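Long-range contact in alpha-catenin-like protein hmp-1 (Caenorhabditis elegans, PDB 5H5M), which belongs to the cadherin-catenin complex of adherens junctions, binds actin filaments and is required for cell migration and shape changes in the embryo: residues Ile159-Arg164 / Ala183-Glu187. Numbering follows the deposited sequence.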
loop_
_atom_site.group_PDB
_atom_site.type_symbol
_atom_site.label_atom_id
_atom_site.label_comp_id
_atom_site.label_asym_id
_atom_site.label_seq_id
_atom_site.Cartn_x
_atom_site.Cartn_y
_atom_site.Cartn_z
ATOM N N ILE A 159 0.024 -10.556 2.333
ATOM C CA ILE A 159 1.319 -9.883 2.424
ATOM C C ILE A 159 2.332 -10.534 1.491
ATOM O O ILE A 159 3.221 -9.863 0.977
ATOM C CB ILE A 159 1.890 -9.865 3.867
ATOM C CG1 ILE A 159 2.093 -11.278 4.410
ATOM C CG2 ILE A 159 0.995 -9.052 4.793
ATOM C CD1 ILE A 159 2.930 -11.318 5.676
ATOM N N VAL A 160 2.183 -11.834 1.256
ATOM C CA VAL A 160 3.062 -12.538 0.333
ATOM C C VAL A 160 2.798 -12.076 -1.097
ATOM O O VAL A 160 3.720 -11.716 -1.827
ATOM C CB VAL A 160 2.884 -14.070 0.432
ATOM C CG1 VAL A 160 3.469 -14.763 -0.792
ATOM C CG2 VAL A 160 3.534 -14.596 1.711
ATOM N N SER A 161 1.526 -12.073 -1.477
ATOM C CA SER A 161 1.108 -11.648 -2.806
ATOM C C SER A 161 1.480 -10.195 -3.091
ATOM O O SER A 161 1.989 -9.877 -4.165
ATOM C CB SER A 161 -0.401 -11.841 -2.965
ATOM O OG SER A 161 -0.855 -11.302 -4.192
ATOM N N VAL A 162 1.219 -9.319 -2.125
ATOM C CA VAL A 162 1.528 -7.899 -2.267
ATOM C C VAL A 162 3.036 -7.668 -2.394
ATOM O O VAL A 162 3.480 -6.848 -3.203
ATOM C CB VAL A 162 0.973 -7.088 -1.074
ATOM C CG1 VAL A 162 1.498 -5.661 -1.094
ATOM C CG2 VAL A 162 -0.551 -7.096 -1.097
ATOM N N ALA A 163 3.819 -8.397 -1.602
ATOM C CA ALA A 163 5.274 -8.307 -1.673
ATOM C C ALA A 163 5.784 -8.624 -3.078
ATOM O O ALA A 163 6.638 -7.917 -3.614
ATOM C CB ALA A 163 5.918 -9.244 -0.659
ATOM N N ARG A 164 5.255 -9.688 -3.672
ATOM C CA ARG A 164 5.674 -10.099 -5.007
ATOM C C ARG A 164 5.191 -9.123 -6.074
ATOM O O ARG A 164 5.878 -8.897 -7.071
ATOM C CB ARG A 164 5.175 -11.515 -5.311
ATOM C CG ARG A 164 5.910 -12.588 -4.518
ATOM C CD ARG A 164 5.206 -13.940 -4.580
ATOM N NE ARG A 164 6.010 -14.983 -3.951
ATOM C CZ ARG A 164 5.526 -16.132 -3.488
ATOM N NH1 ARG A 164 4.230 -16.394 -3.574
ATOM N NH2 ARG A 164 6.341 -17.017 -2.930
ATOM N N ALA A 183 9.497 -13.373 1.139
ATOM C CA ALA A 183 8.109 -13.712 0.835
ATOM C C ALA A 183 7.918 -15.225 0.736
ATOM O O ALA A 183 6.941 -15.767 1.258
ATOM C CB ALA A 183 7.663 -13.037 -0.451
ATOM N N ALA A 184 8.858 -15.902 0.079
ATOM C CA ALA A 184 8.799 -17.357 -0.054
ATOM C C ALA A 184 8.947 -18.056 1.298
ATOM O O ALA A 184 8.355 -19.112 1.527
ATOM C CB ALA A 184 9.873 -17.847 -1.021
ATOM N N GLN A 185 9.744 -17.470 2.189
ATOM C CA GLN A 185 9.928 -18.031 3.524
ATOM C C GLN A 185 8.667 -17.867 4.373
ATOM O O GLN A 185 8.285 -18.778 5.107
ATOM C CB GLN A 185 11.125 -17.386 4.225
ATOM C CG GLN A 185 12.467 -17.852 3.688
ATOM C CD GLN A 185 13.640 -17.184 4.380
ATOM O OE1 GLN A 185 14.097 -16.121 3.963
ATOM N NE2 GLN A 185 14.136 -17.809 5.441
ATOM N N LEU A 186 8.021 -16.710 4.262
ATOM C CA LEU A 186 6.769 -16.463 4.971
ATOM C C LEU A 186 5.662 -17.375 4.455
ATOM O O LEU A 186 4.859 -17.895 5.228
ATOM C CB LEU A 186 6.353 -14.998 4.835
ATOM C CG LEU A 186 7.139 -14.015 5.707
ATOM C CD1 LEU A 186 6.887 -12.576 5.280
ATOM C CD2 LEU A 186 6.765 -14.205 7.161
ATOM N N GLU A 187 5.631 -17.563 3.141
ATOM C CA GLU A 187 4.668 -18.454 2.505
ATOM C C GLU A 187 4.834 -19.887 3.014
ATOM O O GLU A 187 3.862 -20.629 3.173
ATOM C CB GLU A 187 4.836 -18.400 0.988
ATOM C CG GLU A 187 3.933 -19.334 0.206
ATOM C CD GLU A 187 4.141 -19.199 -1.289
ATOM O OE1 GLU A 187 5.283 -19.413 -1.754
ATOM O OE2 GLU A 187 3.168 -18.867 -1.998
#
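Arg164 and Glu187 form a two-pronged salt bridge in which each terminal guanidinium nitrogen takes its own carboxylate oxygen: NH2 of Arg164 lies 2.9 Å from OE1 of Glu187, and NH1 of Arg164 lies 3.1 Å from OE2 of Glu187. Both bonds are nearly straight. The oxygens sit close to the guanidinium plane, yet both nitrogens approach from above the carboxylate plane, and the two planes are turned 61° apart. With CG anti to the carbonyl carbon (chi1 -71°) and the chain extended to NE, the Arg164 arm passes alongside Ala183, while CG1 of Val160 lies over one guanidinium face, toward its rim. Replacing Arg164 with alanine would probably leave the Glu187 carboxylate without its charged mate and strip cover from Val160 CG1. Next to the salt bridge, Val160 CG2 packs against Ala183 O (3.6 Å) and Glu187 CB, and CB of Ala163 meets CB of Ala183 at 4.2 Å. Helices 142-166 and 173-202 are neighbours in the four-helix-bundle architecture of this vinculin-family M domain; locally their axes run antiparallel, 9.4 Å apart. Deeper in, Ile159 CD1 touches Leu186 CD1 at 4.2 Å, the side chains crossing at about a right angle. Leu186 also packs on Trp220 of helix 207-233, and Val162 on Ile119 of helix 92-122.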